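Lactaldehyde dehydrogenase (Methanocaldococcus jannaschii, PDB 3PQA) catalyses the NAD-dependent oxidation of lactaldehyde to lactate, a step in the biosynthesis of coenzyme F420, and works as a homotetramer of the aldehyde dehydrogenase family. Local coordinates at residues V172-E175 against L176-I180; P143-L146 against S147-I151; K72-E75 against L76-I79; R97-G100 against T101-A105. One frame throughout, in Å; residues are numbered along the deposited sequence.

Interaction 1 (V172-E175 against L176-I180); sequences VCIE and LAKII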
ATOM      1  N   VAL B 172      11.200 -35.534  -6.106  1.00 14.25           N
ATOM      2  CA  VAL B 172      10.636 -34.433  -6.863  1.00 14.55           C
ATOM      3  C   VAL B 172      11.534 -33.197  -6.738  1.00 13.37           C
ATOM      4  O   VAL B 172      11.600 -32.404  -7.668  1.00 13.75           O
ATOM      5  CB  VAL B 172       9.166 -34.126  -6.502  1.00 16.79           C
ATOM      6  CG1 VAL B 172       9.063 -33.259  -5.249  1.00 18.50           C
ATOM      7  CG2 VAL B 172       8.462 -33.476  -7.686  1.00 18.50           C
ATOM      8  N   CYS B 173      12.223 -33.059  -5.598  1.00 12.80           N
ATOM      9  CA  CYS B 173      13.142 -31.933  -5.353  1.00 12.97           C
ATOM     10  C   CYS B 173      14.404 -32.044  -6.184  1.00 13.12           C
ATOM     11  O   CYS B 173      14.950 -31.025  -6.632  1.00 13.57           O
ATOM     12  CB  CYS B 173      13.499 -31.844  -3.873  1.00 13.74           C
ATOM     13  SG  CYS B 173      12.047 -31.439  -2.883  1.00 16.05           S
ATOM     14  N   ILE B 174      14.857 -33.279  -6.397  1.00 13.02           N
ATOM     15  CA  ILE B 174      15.978 -33.539  -7.307  1.00 13.91           C
ATOM     16  C   ILE B 174      15.569 -33.154  -8.731  1.00 12.23           C
ATOM     17  O   ILE B 174      16.345 -32.532  -9.457  1.00 12.62           O
ATOM     18  CB  ILE B 174      16.475 -35.018  -7.213  1.00 16.72           C
ATOM     19  CG1 ILE B 174      17.186 -35.239  -5.873  1.00 17.21           C
ATOM     20  CG2 ILE B 174      17.408 -35.351  -8.364  1.00 17.21           C
ATOM     21  CD1 ILE B 174      17.300 -36.724  -5.460  1.00 17.33           C
ATOM     22  N   GLU B 175      14.332 -33.483  -9.102  1.00 12.17           N
ATOM     23  CA  GLU B 175      13.804 -33.090 -10.407  1.00 13.35           C
ATOM     24  C   GLU B 175      13.681 -31.576 -10.561  1.00 12.70           C
ATOM     25  O   GLU B 175      14.004 -31.032 -11.619  1.00 12.11           O
ATOM     26  CB  GLU B 175      12.475 -33.772 -10.704  1.00 17.08           C
ATOM     27  CG  GLU B 175      12.600 -35.287 -11.029  1.00 18.85           C
ATOM     28  CD  GLU B 175      13.751 -35.605 -11.975  1.00 17.97           C
ATOM     29  OE1 GLU B 175      13.753 -35.125 -13.133  1.00 19.00           O
ATOM     30  OE2 GLU B 175      14.678 -36.324 -11.544  1.00 18.98           O
ATOM     31  N   LEU B 176      13.213 -30.909  -9.505  1.00 12.49           N
ATOM     32  CA  LEU B 176      13.096 -29.445  -9.537  1.00 12.16           C
ATOM     33  C   LEU B 176      14.474 -28.797  -9.665  1.00 11.92           C
ATOM     34  O   LEU B 176      14.627 -27.800 -10.375  1.00 12.45           O
ATOM     35  CB  LEU B 176      12.348 -28.920  -8.306  1.00 13.48           C
ATOM     36  CG  LEU B 176      12.186 -27.396  -8.182  1.00 13.36           C
ATOM     37  CD1 LEU B 176      11.367 -26.830  -9.346  1.00 13.58           C
ATOM     38  CD2 LEU B 176      11.544 -27.043  -6.844  1.00 13.60           C
ATOM     39  N   ALA B 177      15.472 -29.364  -8.982  1.00 11.75           N
ATOM     40  CA  ALA B 177      16.846 -28.854  -9.023  1.00 12.12           C
ATOM     41  C   ALA B 177      17.427 -28.898 -10.444  1.00 12.34           C
ATOM     42  O   ALA B 177      18.062 -27.932 -10.890  1.00 12.18           O
ATOM     43  CB  ALA B 177      17.738 -29.622  -8.046  1.00 12.68           C
ATOM     44  N   LYS B 178      17.202 -30.016 -11.143  1.00 13.05           N
ATOM     45  CA  LYS B 178      17.560 -30.138 -12.560  1.00 14.33           C
ATOM     46  C   LYS B 178      16.866 -29.056 -13.403  1.00 13.02           C
ATOM     47  O   LYS B 178      17.500 -28.420 -14.250  1.00 13.09           O
ATOM     48  CB  LYS B 178      17.195 -31.527 -13.085  1.00 18.55           C
ATOM     49  CG  LYS B 178      18.026 -32.654 -12.497  1.00 18.89           C
ATOM     50  CD  LYS B 178      17.478 -33.987 -12.983  1.00 19.81           C
ATOM     51  CE  LYS B 178      18.183 -35.159 -12.331  1.00 19.26           C
ATOM     52  NZ  LYS B 178      17.506 -36.423 -12.738  1.00 20.34           N
ATOM     53  N   ILE B 179      15.568 -28.855 -13.154  1.00 12.74           N
ATOM     54  CA  ILE B 179      14.791 -27.794 -13.818  1.00 13.68           C
ATOM     55  C   ILE B 179      15.376 -26.393 -13.566  1.00 13.49           C
ATOM     56  O   ILE B 179      15.527 -25.597 -14.505  1.00 13.27           O
ATOM     57  CB  ILE B 179      13.289 -27.854 -13.411  1.00 15.60           C
ATOM     58  CG1 ILE B 179      12.587 -28.997 -14.154  1.00 16.36           C
ATOM     59  CG2 ILE B 179      12.573 -26.515 -13.664  1.00 16.38           C
ATOM     60  CD1 ILE B 179      11.199 -29.328 -13.624  1.00 16.20           C
ATOM     61  N   ILE B 180      15.720 -26.105 -12.310  1.00 13.96           N
ATOM     62  CA  ILE B 180      16.363 -24.830 -11.947  1.00 14.84           C
ATOM     63  C   ILE B 180      17.714 -24.702 -12.657  1.00 14.80           C
ATOM     64  O   ILE B 180      18.007 -23.662 -13.252  1.00 14.72           O
ATOM     65  CB  ILE B 180      16.534 -24.684 -10.405  1.00 16.06           C
ATOM     66  CG1 ILE B 180      15.160 -24.554  -9.742  1.00 16.13           C
ATOM     67  CG2 ILE B 180      17.430 -23.469 -10.051  1.00 16.07           C
ATOM     68  CD1 ILE B 180      15.119 -24.850  -8.260  1.00 16.16           C
TER

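Interaction 2 (P143-L146 against S147-I151); sequences PLNL and SAHKI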
ATOM      1  N   PRO B 143       6.400 -31.495  -1.155  1.00 13.89           N
ATOM      2  CA  PRO B 143       7.806 -31.184  -1.419  1.00 13.86           C
ATOM      3  C   PRO B 143       8.029 -30.320  -2.656  1.00 13.76           C
ATOM      4  O   PRO B 143       9.052 -29.634  -2.747  1.00 14.55           O
ATOM      5  CB  PRO B 143       8.438 -32.576  -1.589  1.00 14.52           C
ATOM      6  CG  PRO B 143       7.317 -33.426  -2.106  1.00 14.04           C
ATOM      7  CD  PRO B 143       6.089 -32.920  -1.415  1.00 14.58           C
ATOM      8  N   LEU B 144       7.105 -30.347  -3.609  1.00 13.34           N
ATOM      9  CA  LEU B 144       7.288 -29.538  -4.802  1.00 13.64           C
ATOM     10  C   LEU B 144       6.784 -28.115  -4.551  1.00 13.45           C
ATOM     11  O   LEU B 144       7.546 -27.158  -4.674  1.00 12.42           O
ATOM     12  CB  LEU B 144       6.625 -30.164  -6.030  1.00 15.03           C
ATOM     13  CG  LEU B 144       6.693 -29.374  -7.345  1.00 15.46           C
ATOM     14  CD1 LEU B 144       8.132 -29.118  -7.765  1.00 15.20           C
ATOM     15  CD2 LEU B 144       5.921 -30.095  -8.454  1.00 15.13           C
ATOM     16  N   ASN B 145       5.515 -27.969  -4.189  1.00 13.69           N
ATOM     17  CA  ASN B 145       4.995 -26.607  -3.968  1.00 14.20           C
ATOM     18  C   ASN B 145       5.593 -25.891  -2.749  1.00 12.55           C
ATOM     19  O   ASN B 145       5.803 -24.681  -2.793  1.00 12.07           O
ATOM     20  CB  ASN B 145       3.455 -26.544  -3.964  1.00 15.86           C
ATOM     21  CG  ASN B 145       2.921 -25.113  -4.161  1.00 15.95           C
ATOM     22  OD1 ASN B 145       3.465 -24.328  -4.955  1.00 15.95           O
ATOM     23  ND2 ASN B 145       1.863 -24.775  -3.446  1.00 15.99           N
ATOM     24  N   LEU B 146       5.877 -26.617  -1.668  1.00 12.42           N
ATOM     25  CA  LEU B 146       6.468 -25.956  -0.509  1.00 13.56           C
ATOM     26  C   LEU B 146       7.939 -25.585  -0.742  1.00 13.06           C
ATOM     27  O   LEU B 146       8.431 -24.643  -0.131  1.00 13.80           O
ATOM     28  CB  LEU B 146       6.263 -26.737   0.791  1.00 15.98           C
ATOM     29  CG  LEU B 146       4.807 -26.817   1.269  1.00 16.00           C
ATOM     30  CD1 LEU B 146       4.691 -27.625   2.562  1.00 16.35           C
ATOM     31  CD2 LEU B 146       4.185 -25.430   1.459  1.00 16.30           C
ATOM     32  N   SER B 147       8.626 -26.327  -1.618  1.00 12.39           N
ATOM     33  CA  SER B 147       9.930 -25.879  -2.146  1.00 11.98           C
ATOM     34  C   SER B 147       9.765 -24.622  -3.009  1.00 11.55           C
ATOM     35  O   SER B 147      10.544 -23.669  -2.876  1.00 11.92           O
ATOM     36  CB  SER B 147      10.635 -26.995  -2.925  1.00 12.75           C
ATOM     37  OG  SER B 147      11.030 -28.048  -2.043  1.00 13.71           O
ATOM     38  N   ALA B 148       8.736 -24.611  -3.867  1.00 10.56           N
ATOM     39  CA  ALA B 148       8.479 -23.470  -4.741  1.00  9.81           C
ATOM     40  C   ALA B 148       8.217 -22.204  -3.905  1.00  9.05           C
ATOM     41  O   ALA B 148       8.656 -21.108  -4.257  1.00  9.28           O
ATOM     42  CB  ALA B 148       7.311 -23.752  -5.703  1.00 11.22           C
ATOM     43  N   HIS B 149       7.521 -22.373  -2.790  1.00  8.92           N
ATOM     44  CA  HIS B 149       7.203 -21.239  -1.904  1.00  9.22           C
ATOM     45  C   HIS B 149       8.414 -20.649  -1.198  1.00  9.35           C
ATOM     46  O   HIS B 149       8.308 -19.568  -0.618  1.00  9.46           O
ATOM     47  CB  HIS B 149       6.120 -21.620  -0.894  1.00 12.03           C
ATOM     48  CG  HIS B 149       4.735 -21.378  -1.400  1.00 12.70           C
ATOM     49  ND1 HIS B 149       4.238 -20.112  -1.609  1.00 12.52           N
ATOM     50  CD2 HIS B 149       3.751 -22.238  -1.754  1.00 12.50           C
ATOM     51  CE1 HIS B 149       2.998 -20.203  -2.057  1.00 12.73           C
ATOM     52  NE2 HIS B 149       2.676 -21.479  -2.150  1.00 12.79           N
ATOM     53  N   LYS B 150       9.557 -21.347  -1.232  1.00 10.02           N
ATOM     54  CA  LYS B 150      10.800 -20.787  -0.707  1.00 11.68           C
ATOM     55  C   LYS B 150      11.769 -20.373  -1.816  1.00  9.90           C
ATOM     56  O   LYS B 150      12.360 -19.289  -1.760  1.00 10.78           O
ATOM     57  CB  LYS B 150      11.495 -21.774   0.232  1.00 16.11           C
ATOM     58  CG  LYS B 150      10.651 -22.188   1.440  1.00 17.46           C
ATOM     59  CD  LYS B 150      11.459 -23.013   2.437  1.00 17.65           C
ATOM     60  CE  LYS B 150      10.535 -23.693   3.474  1.00 17.92           C
ATOM     61  NZ  LYS B 150       9.800 -22.692   4.313  1.00 18.08           N
ATOM     62  N   ILE B 151      11.964 -21.259  -2.796  1.00  8.99           N
ATOM     63  CA  ILE B 151      12.840 -20.990  -3.941  1.00 10.09           C
ATOM     64  C   ILE B 151      12.398 -19.795  -4.789  1.00  8.55           C
ATOM     65  O   ILE B 151      13.224 -18.926  -5.100  1.00  8.92           O
ATOM     66  CB  ILE B 151      13.013 -22.247  -4.839  1.00 13.06           C
ATOM     67  CG1 ILE B 151      13.640 -23.383  -4.020  1.00 13.47           C
ATOM     68  CG2 ILE B 151      13.881 -21.934  -6.081  1.00 13.51           C
ATOM     69  CD1 ILE B 151      13.586 -24.738  -4.721  1.00 14.14           C
TER
HETATM   70  O   HOH W   1       7.390 -23.668   2.322  1.00 19.75           O

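Interaction 3 (K72-E75 against L76-I79); sequences KKEE and LAKI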
ATOM      1  N   LYS B  72       6.572 -31.032 -17.745  1.00 19.77           N
ATOM      2  CA  LYS B  72       6.849 -32.285 -17.043  1.00 20.26           C
ATOM      3  C   LYS B  72       5.763 -32.632 -16.020  1.00 18.06           C
ATOM      4  O   LYS B  72       5.989 -33.463 -15.137  1.00 17.87           O
ATOM      5  CB  LYS B  72       8.211 -32.215 -16.347  1.00 25.14           C
ATOM      6  CG  LYS B  72       9.407 -32.127 -17.298  1.00 26.98           C
ATOM      7  CD  LYS B  72      10.726 -31.996 -16.523  1.00 26.83           C
ATOM      8  CE  LYS B  72      11.380 -33.349 -16.296  1.00 27.24           C
ATOM      9  NZ  LYS B  72      12.181 -33.757 -17.490  1.00 27.11           N
ATOM     10  N   LYS B  73       4.582 -32.027 -16.160  1.00 17.29           N
ATOM     11  CA  LYS B  73       3.534 -32.137 -15.142  1.00 17.67           C
ATOM     12  C   LYS B  73       3.213 -33.580 -14.728  1.00 17.03           C
ATOM     13  O   LYS B  73       3.244 -33.907 -13.540  1.00 16.59           O
ATOM     14  CB  LYS B  73       2.255 -31.422 -15.576  1.00 19.67           C
ATOM     15  CG  LYS B  73       1.283 -31.291 -14.431  1.00 21.35           C
ATOM     16  CD  LYS B  73       0.016 -30.543 -14.775  1.00 20.45           C
ATOM     17  CE  LYS B  73      -0.913 -30.564 -13.565  1.00 21.51           C
ATOM     18  NZ  LYS B  73      -2.331 -30.300 -13.959  1.00 20.91           N
ATOM     19  N   GLU B  74       2.912 -34.434 -15.704  1.00 17.32           N
ATOM     20  CA  GLU B  74       2.500 -35.815 -15.395  1.00 18.07           C
ATOM     21  C   GLU B  74       3.620 -36.614 -14.722  1.00 17.36           C
ATOM     22  O   GLU B  74       3.384 -37.303 -13.715  1.00 17.33           O
ATOM     23  CB  GLU B  74       1.954 -36.528 -16.639  1.00 20.87           C
ATOM     24  CG  GLU B  74       1.261 -37.876 -16.356  1.00 23.01           C
ATOM     25  CD  GLU B  74       0.134 -37.813 -15.321  1.00 21.51           C
ATOM     26  OE1 GLU B  74      -0.444 -36.731 -15.069  1.00 23.08           O
ATOM     27  OE2 GLU B  74      -0.192 -38.886 -14.762  1.00 23.19           O
ATOM     28  N   GLU B  75       4.829 -36.500 -15.266  1.00 17.58           N
ATOM     29  CA  GLU B  75       6.009 -37.128 -14.689  1.00 19.10           C
ATOM     30  C   GLU B  75       6.215 -36.710 -13.240  1.00 17.23           C
ATOM     31  O   GLU B  75       6.481 -37.554 -12.378  1.00 17.14           O
ATOM     32  CB  GLU B  75       7.260 -36.801 -15.509  1.00 23.92           C
ATOM     33  CG  GLU B  75       8.502 -37.581 -15.081  1.00 27.09           C
ATOM     34  CD  GLU B  75       9.775 -37.146 -15.792  1.00 25.41           C
ATOM     35  OE1 GLU B  75      10.867 -37.471 -15.281  1.00 27.60           O
ATOM     36  OE2 GLU B  75       9.696 -36.485 -16.859  1.00 27.49           O
ATOM     37  N   LEU B  76       6.104 -35.406 -12.969  1.00 15.55           N
ATOM     38  CA  LEU B  76       6.318 -34.917 -11.610  1.00 14.87           C
ATOM     39  C   LEU B  76       5.215 -35.409 -10.675  1.00 14.39           C
ATOM     40  O   LEU B  76       5.484 -35.760  -9.522  1.00 14.78           O
ATOM     41  CB  LEU B  76       6.425 -33.385 -11.589  1.00 15.56           C
ATOM     42  CG  LEU B  76       7.642 -32.789 -12.311  1.00 15.39           C
ATOM     43  CD1 LEU B  76       7.477 -31.271 -12.372  1.00 15.62           C
ATOM     44  CD2 LEU B  76       8.963 -33.162 -11.650  1.00 15.66           C
ATOM     45  N   ALA B  77       3.981 -35.444 -11.180  1.00 14.55           N
ATOM     46  CA  ALA B  77       2.850 -35.963 -10.403  1.00 15.01           C
ATOM     47  C   ALA B  77       3.062 -37.429 -10.020  1.00 15.66           C
ATOM     48  O   ALA B  77       2.751 -37.818  -8.896  1.00 15.61           O
ATOM     49  CB  ALA B  77       1.541 -35.793 -11.159  1.00 15.44           C
ATOM     50  N   LYS B  78       3.594 -38.225 -10.952  1.00 16.49           N
ATOM     51  CA  LYS B  78       3.868 -39.654 -10.694  1.00 17.92           C
ATOM     52  C   LYS B  78       4.929 -39.833  -9.620  1.00 16.67           C
ATOM     53  O   LYS B  78       4.816 -40.713  -8.762  1.00 16.42           O
ATOM     54  CB  LYS B  78       4.308 -40.391 -11.972  1.00 21.76           C
ATOM     55  CG  LYS B  78       3.300 -40.406 -13.107  1.00 23.93           C
ATOM     56  CD  LYS B  78       2.153 -41.360 -12.857  1.00 22.87           C
ATOM     57  CE  LYS B  78       1.512 -41.794 -14.167  1.00 24.02           C
ATOM     58  NZ  LYS B  78       0.261 -42.541 -13.862  1.00 23.27           N
ATOM     59  N   ILE B  79       5.960 -38.990  -9.664  1.00 15.83           N
ATOM     60  CA  ILE B  79       6.994 -39.015  -8.642  1.00 15.63           C
ATOM     61  C   ILE B  79       6.398 -38.738  -7.256  1.00 14.67           C
ATOM     62  O   ILE B  79       6.752 -39.409  -6.291  1.00 14.59           O
ATOM     63  CB  ILE B  79       8.160 -38.048  -8.960  1.00 16.62           C
ATOM     64  CG1 ILE B  79       8.983 -38.588 -10.141  1.00 17.38           C
ATOM     65  CG2 ILE B  79       9.074 -37.892  -7.734  1.00 17.37           C
ATOM     66  CD1 ILE B  79       9.818 -37.525 -10.873  1.00 16.79           C
TER

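Interaction 4 (R97-G100 against T101-A105); sequences RSIG and TFKLA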
ATOM      1  N   ARG B  97      -0.219 -26.058  -8.645  1.00 12.01           N
ATOM      2  CA  ARG B  97       0.067 -24.965  -7.709  1.00 13.07           C
ATOM      3  C   ARG B  97       1.502 -24.450  -7.848  1.00 11.00           C
ATOM      4  O   ARG B  97       1.745 -23.237  -7.814  1.00 11.59           O
ATOM      5  CB  ARG B  97      -0.142 -25.398  -6.261  1.00 21.01           C
ATOM      6  CG  ARG B  97      -1.399 -26.158  -6.013  1.00 25.05           C
ATOM      7  CD  ARG B  97      -2.487 -25.284  -5.559  1.00 23.93           C
ATOM      8  NE  ARG B  97      -2.425 -25.074  -4.115  1.00 26.49           N
ATOM      9  CZ  ARG B  97      -3.440 -24.599  -3.397  1.00 25.13           C
ATOM     10  NH1 ARG B  97      -3.301 -24.416  -2.095  1.00 27.17           N
ATOM     11  NH2 ARG B  97      -4.600 -24.314  -3.984  1.00 27.15           N
ATOM     12  N   SER B  98       2.457 -25.381  -7.961  1.00 10.53           N
ATOM     13  CA  SER B  98       3.870 -25.009  -8.062  1.00 10.98           C
ATOM     14  C   SER B  98       4.157 -24.152  -9.290  1.00 10.86           C
ATOM     15  O   SER B  98       4.976 -23.235  -9.212  1.00 11.35           O
ATOM     16  CB  SER B  98       4.781 -26.250  -7.987  1.00 12.75           C
ATOM     17  OG  SER B  98       4.811 -26.956  -9.214  1.00 16.33           O
ATOM     18  N   ILE B  99       3.466 -24.439 -10.399  1.00 11.68           N
ATOM     19  CA  ILE B  99       3.589 -23.623 -11.622  1.00 12.53           C
ATOM     20  C   ILE B  99       3.152 -22.200 -11.283  1.00 11.23           C
ATOM     21  O   ILE B  99       3.860 -21.226 -11.601  1.00 12.05           O
ATOM     22  CB  ILE B  99       2.730 -24.181 -12.784  1.00 14.11           C
ATOM     23  CG1 ILE B  99       3.210 -25.590 -13.159  1.00 14.16           C
ATOM     24  CG2 ILE B  99       2.813 -23.282 -13.996  1.00 14.21           C
ATOM     25  CD1 ILE B  99       2.180 -26.404 -13.945  1.00 14.44           C
ATOM     26  N   GLY B 100       2.002 -22.098 -10.619  1.00 10.56           N
ATOM     27  CA  GLY B 100       1.465 -20.803 -10.194  1.00 11.08           C
ATOM     28  C   GLY B 100       2.393 -20.016  -9.271  1.00 11.05           C
ATOM     29  O   GLY B 100       2.524 -18.796  -9.400  1.00 11.82           O
ATOM     30  N   THR B 101       3.047 -20.714  -8.347  1.00 10.84           N
ATOM     31  CA  THR B 101       3.955 -20.081  -7.395  1.00 10.63           C
ATOM     32  C   THR B 101       5.164 -19.465  -8.098  1.00  9.74           C
ATOM     33  O   THR B 101       5.558 -18.338  -7.792  1.00  9.52           O
ATOM     34  CB  THR B 101       4.376 -21.114  -6.325  1.00 11.37           C
ATOM     35  OG1 THR B 101       3.195 -21.515  -5.627  1.00 12.29           O
ATOM     36  CG2 THR B 101       5.375 -20.534  -5.331  1.00 12.19           C
ATOM     37  N   PHE B 102       5.765 -20.211  -9.031  1.00 10.20           N
ATOM     38  CA  PHE B 102       6.874 -19.650  -9.801  1.00 10.95           C
ATOM     39  C   PHE B 102       6.430 -18.466 -10.657  1.00 10.57           C
ATOM     40  O   PHE B 102       7.139 -17.464 -10.733  1.00 11.18           O
ATOM     41  CB  PHE B 102       7.618 -20.739 -10.595  1.00 13.15           C
ATOM     42  CG  PHE B 102       8.630 -21.485  -9.764  1.00 13.79           C
ATOM     43  CD1 PHE B 102       9.864 -20.906  -9.464  1.00 13.32           C
ATOM     44  CD2 PHE B 102       8.340 -22.759  -9.254  1.00 13.37           C
ATOM     45  CE1 PHE B 102      10.811 -21.591  -8.674  1.00 13.81           C
ATOM     46  CE2 PHE B 102       9.272 -23.439  -8.467  1.00 13.86           C
ATOM     47  CZ  PHE B 102      10.503 -22.855  -8.178  1.00 13.39           C
ATOM     48  N   LYS B 103       5.252 -18.565 -11.276  1.00 11.06           N
ATOM     49  CA  LYS B 103       4.747 -17.446 -12.091  1.00 12.21           C
ATOM     50  C   LYS B 103       4.436 -16.180 -11.294  1.00 11.22           C
ATOM     51  O   LYS B 103       4.688 -15.071 -11.763  1.00 11.35           O
ATOM     52  CB  LYS B 103       3.532 -17.860 -12.903  1.00 16.75           C
ATOM     53  CG  LYS B 103       3.861 -18.891 -13.944  1.00 18.30           C
ATOM     54  CD  LYS B 103       2.687 -19.162 -14.843  1.00 18.38           C
ATOM     55  CE  LYS B 103       3.185 -19.902 -16.078  1.00 18.92           C
ATOM     56  NZ  LYS B 103       2.101 -20.038 -17.096  1.00 19.24           N
ATOM     57  N   LEU B 104       3.903 -16.355 -10.092  1.00 10.22           N
ATOM     58  CA  LEU B 104       3.594 -15.231  -9.223  1.00 10.39           C
ATOM     59  C   LEU B 104       4.862 -14.537  -8.753  1.00 10.11           C
ATOM     60  O   LEU B 104       4.913 -13.304  -8.655  1.00 10.99           O
ATOM     61  CB  LEU B 104       2.742 -15.672  -8.028  1.00 12.96           C
ATOM     62  CG  LEU B 104       1.998 -14.539  -7.315  1.00 13.81           C
ATOM     63  CD1 LEU B 104       1.113 -13.764  -8.279  1.00 13.26           C
ATOM     64  CD2 LEU B 104       1.166 -15.093  -6.161  1.00 13.22           C
ATOM     65  N   ALA B 105       5.902 -15.320  -8.461  1.00 10.05           N
ATOM     66  CA  ALA B 105       7.182 -14.716  -8.122  1.00  9.66           C
ATOM     67  C   ALA B 105       7.729 -13.872  -9.277  1.00  9.56           C
ATOM     68  O   ALA B 105       8.245 -12.772  -9.049  1.00  9.90           O
ATOM     69  CB  ALA B 105       8.176 -15.785  -7.740  1.00  9.83           C
TER

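Interaction 1 (V172-E175 against L176-I180)
Glu175 and Lys178 form a salt bridge one turn apart on the outer side of helix 171-186, with Lys178 NZ 3.1 Å from Glu175 OE2. The ammonium group comes to the syn side of that oxygen, 16° out of the carboxylate plane, while OE1 stays farther from it. The two side chains reach this position in different ways: Glu175 folds back at chi2 (-44°), whereas Lys178 runs fully extended beyond CG. Beneath them the backbone bonds of the helix join Leu176 N to Val172 O, Ala177 N to Cys173 O, Lys178 N to Ile174 O and Ile179 N to Glu175 O; the third is the straightest, with an N-H...O angle of 165°. The helix is the crossover of a beta-alpha-beta unit, leading from strand 160-165 to the parallel strand 194-196, and its faces are sorted accordingly. On the partly exposed face, Ile174 CG2 packs against Lys178 CE at 4.0 Å, so that the aliphatic part of the lysine has a hydrocarbon neighbour as well as its charged one. Ala177 CB sits 3.4 Å from Cys173 O, and this small residue lies against Tyr194 and Leu196 of the following strand. Ile179 lays CG1 over Glu175 O at 3.5 Å. Leu176, with CG anti to its own N, directs its branches away from the preceding turn and onto Ser147 and Ile151 of helix 145-156.

Interaction 2 (P143-L146 against S147-I151)
Asn145 meets His149 one turn later in helix 145-156, and its side chain can be followed outward. From CB, chi1 of -163° brings CG obliquely up to the imidazole, 3.8 Å from His149 CD2, with the amide plane turned 61° from the ring. OD1 lies 4.0 Å from Ala148 CB and probably accepts a hydrogen bond from Thr101 OG1 of helix 88-111. ND2 stands 3.6 Å from His149 CD2 but gives its hydrogen bond to Asp430. Both ends of the amide are thus engaged, which fixes its rotation; a leucine here would probably leave Thr101 OG1 and Asp430 without these partners.

At the start of the helix, Ser147 OG donates to Pro143 O at 2.6 Å, in the carbonyl plane. Ala148 N and His149 N bond to Leu144 O and Asn145 O. This is the crossover between strands 122-138 and 160-165 of the nucleotide-binding fold. A water donates to Leu146 O at 2.8 Å and weakly accepts from Lys150 NZ. Between side chains, Lys150 is about 5 Å from Glu241 and Leu146 about 6 Å from Cys275, both probable active-site residues. Asn145, Ser147 and Lys150 are buried, yet each has a polar partner, and the lysine's charge is probably offset by its salt bridge to Glu445.

Interaction 3 (K72-E75 against L76-I79)
Lys72 and Leu76 open the contact where one helix gives way to the next. Lys72 leaves the helical path of helix 55-71 and serves as N-cap residue of helix 73-84, and its O receives Leu76 N at 2.9 Å, nearly along the C=O axis. Its CB also packs against Leu76 CG at 4.1 Å, while the chain bends at chi3 and chi4 to bring NZ round to Glu75 OE2 in a long salt bridge of 3.7 Å. Lys73 follows with its carbonyl bonded to Ala77 N; its extended chain carries NZ away to a salt bridge with Glu96 on helix 88-111.

The consecutive helices 73-84 and 88-111 are thus tied by charge, and Glu74 adds a second such tie. Bent at chi2 (54°), it sends OE1 to Arg92 and brings OE2 within 3.4 Å of Lys78 CE, with Lys78 NZ at 3.8 Å in a long salt bridge. Lys78 bends at chi2 (-75°) and lays CG 3.2 Å from Glu74 O, the same oxygen that accepts its backbone N-H. With alanine in place of Lys78, Glu74 would probably lose both the positive charge near OE2 and the methylene cover over its carbonyl oxygen.

Glu75 comes last, extended from CB to the carboxylate. Glu75 O accepts Ile79 N at 3.1 Å and lies 3.5 Å from Ile79 CG1. Ile79 and Leu76 turn to helix 171-186, where both touch Glu175.

Interaction 4 (R97-G100 against T101-A105)
Thr101 bends its hydroxyl back over the preceding turn, toward the carbonyl of Arg97. Chi1 of -62° sets OG1 beside the residue's own N, 3.1 Å from Arg97 O, but that approach is not a settled bond, since the proton has another acceptor within reach and the principal partner of OG1 is Asn145 of helix 145-156. The backbone bond is plainer: Thr101 N reaches Arg97 O at 2.9 Å, in the carbonyl plane. Arg97 itself turns its guanidinium away from this turn, and its NH1 bonds to Arg428 O.

Phe102 takes chi1 -82° and chi2 -77°, which brings the ring edge at CD2 to 3.4 Å from Ser98 O. That oxygen lies near the ring plane and also accepts Phe102 N in a nearly straight bond. The ring lies between helices: Phe102 also touches Ala148 and Ala152 of helix 145-156 and Ile65 of helix 55-71. Helix 88-111, the long helix that carries the whole contact, is therefore covered along this face by two other helices of the subunit.

Ile99 and Lys103 lie side by side and point the same way, a turn apart. With Ile99 CG2 anti to the backbone N, the methyl meets Lys103 CE at 4.0 Å. The lysine chain, extended beyond CG, starts with CG 3.3 Å from Ile99 O, the acceptor of Lys103 N. Leu104 places CB 3.4 Å from Gly100 O and, with CG on the far side from its own N, packs on Phe107 of a second subunit.

Interactions 1, 2 and 4 form a layered helical block. Interactions 2 and 4 have centres 9 Å apart and, besides the Thr101-Asn145 pair, are joined by packing, with Ala148 CB 3.4 Å from Phe102 CE2. On another flank interaction 2 meets interaction 1, where Leu176 CD2 lies 3.7 Å from Ile151 CD1. The same leucine joins interaction 1 to interaction 4, its CD1 lying 4.1 Å from Phe102 CE2. Interaction 3 packs on interaction 1, with Glu175 CG 3.6 Å from Ile79 CD1, but does not touch interactions 2 or 4. Proximity to the probable catalytic residues falls off accordingly: interaction 2 borders Glu241 and Cys275, Arg97 of interaction 4 is about 10 Å from Cys275 between side chains, and interactions 1 and 3 lie away from them.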